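Local structure of putative trimethylamine methyltransferase (Rhizobium meliloti, 4YYC) at residues I44-E52 / T381-V389. The protein probably transfers methyl groups, as a putative member of the trimethylamine methyltransferase family. Numbering follows the deposited sequence. Where two conformers were deposited one is given.
Sequences IQRRIREYE and TLLAGTNFV
Arg-46 lays its guanidinium flat over Gly-385. The CA of Gly-385 lies 3.4 Å above the guanidinium plane, over its centre. A bend at chi3 (-83°) turns the group across this glycine. Gly-385 has positive phi and closes a Schellman motif at the end of helix 368-383. At the guanidinium edge, Arg-46 NH1 is 3.5 Å from Asn-387 ND2. Both are donors, and they share the carbonyl oxygens of Gly-132 and Ala-134; Arg-46 NE bonds to Thr-135. An alanine in place of Arg-46 is likely to uncover the glycine turn and leave those two carbonyls with fewer donors. Next, Ile-48 sends CD1 to Leu-382 CD2 (4.1 Å) and to Leu-383 CD2 (4.2 Å). A water lies 2.9 Å from Arg-49 O and 2.8 Å from Leu-382 O and can donate to either. The CA of Glu-50 makes a CA-H...O contact of 3.3 Å with Leu-383 O, while the carboxylate of Glu-50 forms a salt bridge with Lys-133. Tyr-51 N donates a nearly straight bond to the same Leu-383 O (2.8 Å, 168°). The OH of Tyr-51 bonds to Arg-49 O of the second subunit. Residues 46-51 thus cross the C-terminal end of helix 368-383, next to helices 334-350 and 404-420 and at the subunit interface. Strand 134-137 lies between strands 44-45 and 388-389 in one small mixed sheet.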
loop_
_atom_site.group_PDB
_atom_site.type_symbol
_atom_site.label_atom_id
_atom_site.label_comp_id
_atom_site.label_asym_id
_atom_site.label_seq_id
_atom_site.Cartn_x
_atom_site.Cartn_y
_atom_site.Cartn_z
ATOM N N ILE A 44 11.941 13.748 4.508
ATOM C CA ILE A 44 12.447 12.401 4.262
ATOM C C ILE A 44 13.580 12.427 3.224
ATOM O O ILE A 44 13.448 13.058 2.175
ATOM C CB ILE A 44 11.316 11.499 3.702
ATOM C CG1 ILE A 44 10.257 11.251 4.797
ATOM C CG2 ILE A 44 11.887 10.220 3.163
ATOM C CD1 ILE A 44 8.963 10.771 4.255
ATOM N N GLN A 45 14.662 11.699 3.521
ATOM C CA GLN A 45 15.693 11.418 2.530
ATOM C C GLN A 45 15.596 9.924 2.264
ATOM O O GLN A 45 16.003 9.123 3.103
ATOM C CB GLN A 45 17.088 11.770 3.038
ATOM C CG GLN A 45 17.240 13.246 3.193
ATOM C CD GLN A 45 18.599 13.651 3.693
ATOM O OE1 GLN A 45 19.635 13.134 3.232
ATOM N NE2 GLN A 45 18.627 14.610 4.606
ATOM N N ARG A 46 15.057 9.549 1.107
ATOM C CA ARG A 46 14.846 8.133 0.793
ATOM C C ARG A 46 16.124 7.376 0.575
ATOM O O ARG A 46 16.985 7.846 -0.175
ATOM C CB ARG A 46 13.949 7.966 -0.460
ATOM C CG ARG A 46 12.473 8.214 -0.203
ATOM C CD ARG A 46 11.669 8.217 -1.489
ATOM N NE ARG A 46 11.747 9.532 -2.150
ATOM C CZ ARG A 46 12.464 9.841 -3.234
ATOM N NH1 ARG A 46 12.422 11.078 -3.665
ATOM N NH2 ARG A 46 13.210 8.951 -3.887
ATOM N N ARG A 47 16.265 6.246 1.279
ATOM C CA ARG A 47 17.395 5.330 1.103
ATOM C C ARG A 47 16.944 4.136 0.281
ATOM O O ARG A 47 17.768 3.349 -0.176
ATOM C CB ARG A 47 17.937 4.850 2.450
ATOM C CG ARG A 47 18.300 5.938 3.447
ATOM C CD ARG A 47 19.264 6.943 2.878
ATOM N NE ARG A 47 19.708 7.869 3.912
ATOM C CZ ARG A 47 20.086 9.117 3.675
ATOM N NH1 ARG A 47 20.465 9.887 4.677
ATOM N NH2 ARG A 47 20.078 9.589 2.436
ATOM N N ILE A 48 15.640 3.993 0.109
ATOM C CA ILE A 48 15.035 2.939 -0.661
ATOM C C ILE A 48 14.949 3.368 -2.128
ATOM O O ILE A 48 15.072 4.564 -2.448
ATOM C CB ILE A 48 13.629 2.556 -0.116
ATOM C CG1 ILE A 48 12.697 3.758 -0.080
ATOM C CG2 ILE A 48 13.760 1.999 1.295
ATOM C CD1 ILE A 48 11.268 3.338 0.283
ATOM N N ARG A 49 14.754 2.384 -3.010
ATOM C CA ARG A 49 14.682 2.515 -4.468
ATOM C C ARG A 49 13.336 2.987 -4.952
ATOM O O ARG A 49 12.313 2.774 -4.255
ATOM C CB ARG A 49 14.892 1.136 -5.135
ATOM C CG ARG A 49 16.270 0.593 -4.967
ATOM C CD ARG A 49 16.361 -0.781 -5.571
ATOM N NE ARG A 49 17.303 -1.536 -4.782
ATOM C CZ ARG A 49 17.922 -2.616 -5.201
ATOM N NH1 ARG A 49 17.706 -3.062 -6.428
ATOM N NH2 ARG A 49 18.760 -3.233 -4.395
ATOM N N GLU A 50 13.308 3.592 -6.144
ATOM C CA GLU A 50 12.050 3.938 -6.824
ATOM C C GLU A 50 11.492 2.722 -7.568
ATOM O O GLU A 50 12.235 1.968 -8.207
ATOM C CB GLU A 50 12.238 5.097 -7.808
ATOM C CG GLU A 50 12.931 6.307 -7.174
ATOM C CD GLU A 50 14.459 6.319 -7.373
ATOM O OE1 GLU A 50 15.123 5.243 -7.473
ATOM O OE2 GLU A 50 15.009 7.439 -7.439
ATOM N N TYR A 51 10.187 2.472 -7.426
ATOM C CA TYR A 51 9.540 1.393 -8.137
ATOM C C TYR A 51 9.101 1.868 -9.512
ATOM O O TYR A 51 8.432 2.933 -9.612
ATOM C CB TYR A 51 8.304 0.950 -7.348
ATOM C CG TYR A 51 7.684 -0.268 -7.974
ATOM C CD1 TYR A 51 8.319 -1.499 -7.908
ATOM C CD2 TYR A 51 6.442 -0.217 -8.590
ATOM C CE1 TYR A 51 7.778 -2.612 -8.478
ATOM C CE2 TYR A 51 5.875 -1.347 -9.158
ATOM C CZ TYR A 51 6.527 -2.557 -9.084
ATOM O OH TYR A 51 6.016 -3.700 -9.618
ATOM N N GLU A 52 9.444 1.094 -10.530
ATOM C CA GLU A 52 9.218 1.410 -11.949
ATOM C C GLU A 52 8.207 0.478 -12.562
ATOM O O GLU A 52 8.243 -0.719 -12.290
ATOM C CB GLU A 52 10.462 1.185 -12.753
ATOM C CG GLU A 52 11.675 1.826 -12.188
ATOM C CD GLU A 52 12.849 1.755 -13.146
ATOM O OE1 GLU A 52 13.058 0.763 -13.912
ATOM O OE2 GLU A 52 13.592 2.706 -13.114
ATOM N N THR A 381 2.856 6.533 -3.503
ATOM C CA THR A 381 3.469 7.867 -3.470
ATOM C C THR A 381 4.906 7.748 -2.987
ATOM O O THR A 381 5.839 8.319 -3.555
ATOM C CB THR A 381 2.660 8.796 -2.542
ATOM O OG1 THR A 381 1.323 8.931 -3.045
ATOM C CG2 THR A 381 3.273 10.153 -2.423
ATOM N N LEU A 382 5.102 6.942 -1.945
ATOM C CA LEU A 382 6.457 6.781 -1.408
ATOM C C LEU A 382 7.313 5.962 -2.370
ATOM O O LEU A 382 8.478 6.314 -2.657
ATOM C CB LEU A 382 6.420 6.071 -0.069
ATOM C CG LEU A 382 7.806 5.853 0.571
ATOM C CD1 LEU A 382 8.372 7.165 1.010
ATOM C CD2 LEU A 382 7.741 4.868 1.715
ATOM N N LEU A 383 6.788 4.851 -2.850
ATOM C CA LEU A 383 7.609 3.937 -3.643
ATOM C C LEU A 383 7.953 4.499 -5.007
ATOM O O LEU A 383 9.005 4.167 -5.573
ATOM C CB LEU A 383 6.916 2.574 -3.779
ATOM C CG LEU A 383 6.721 1.832 -2.459
ATOM C CD1 LEU A 383 6.074 0.515 -2.751
ATOM C CD2 LEU A 383 8.017 1.615 -1.744
ATOM N N ALA A 384 7.117 5.406 -5.515
ATOM C CA ALA A 384 7.427 6.126 -6.770
ATOM C C ALA A 384 8.518 7.154 -6.589
ATOM O O ALA A 384 9.018 7.683 -7.592
ATOM C CB ALA A 384 6.159 6.808 -7.294
ATOM N N GLY A 385 8.893 7.492 -5.352
ATOM C CA GLY A 385 9.905 8.538 -5.124
ATOM C C GLY A 385 9.328 9.927 -5.291
ATOM O O GLY A 385 9.965 10.799 -5.875
ATOM N N THR A 386 8.130 10.157 -4.796
ATOM C CA THR A 386 7.487 11.456 -4.993
ATOM C C THR A 386 8.227 12.507 -4.148
ATOM O O THR A 386 8.448 12.316 -2.959
ATOM C CB THR A 386 5.984 11.381 -4.643
ATOM O OG1 THR A 386 5.381 10.340 -5.397
ATOM C CG2 THR A 386 5.254 12.670 -4.939
ATOM N N ASN A 387 8.515 13.677 -4.724
ATOM C CA ASN A 387 9.240 14.718 -4.016
ATOM C C ASN A 387 8.335 15.615 -3.191
ATOM O O ASN A 387 8.707 16.017 -2.100
ATOM C CB ASN A 387 10.032 15.588 -5.006
ATOM C CG ASN A 387 11.114 14.819 -5.732
ATOM O OD1 ASN A 387 11.110 14.759 -6.954
ATOM N ND2 ASN A 387 12.034 14.239 -4.994
ATOM N N PHE A 388 7.148 15.943 -3.686
ATOM C CA PHE A 388 6.245 16.836 -2.997
ATOM C C PHE A 388 4.877 16.203 -3.009
ATOM O O PHE A 388 4.368 15.870 -4.078
ATOM C CB PHE A 388 6.224 18.216 -3.648
ATOM C CG PHE A 388 5.229 19.129 -3.048
ATOM C CD1 PHE A 388 5.282 19.417 -1.692
ATOM C CD2 PHE A 388 4.216 19.711 -3.821
ATOM C CE1 PHE A 388 4.360 20.251 -1.115
ATOM C CE2 PHE A 388 3.254 20.534 -3.228
ATOM C CZ PHE A 388 3.334 20.800 -1.872
ATOM N N VAL A 389 4.332 15.987 -1.830
ATOM C CA VAL A 389 3.072 15.318 -1.693
ATOM C C VAL A 389 2.046 16.282 -1.132
ATOM O O VAL A 389 1.888 16.457 0.103
ATOM C CB VAL A 389 3.205 14.076 -0.781
ATOM C CG1 VAL A 389 1.917 13.275 -0.800
ATOM C CG2 VAL A 389 4.385 13.199 -1.165
HETATM O O HOH W 1 10.919 5.070 -3.167
#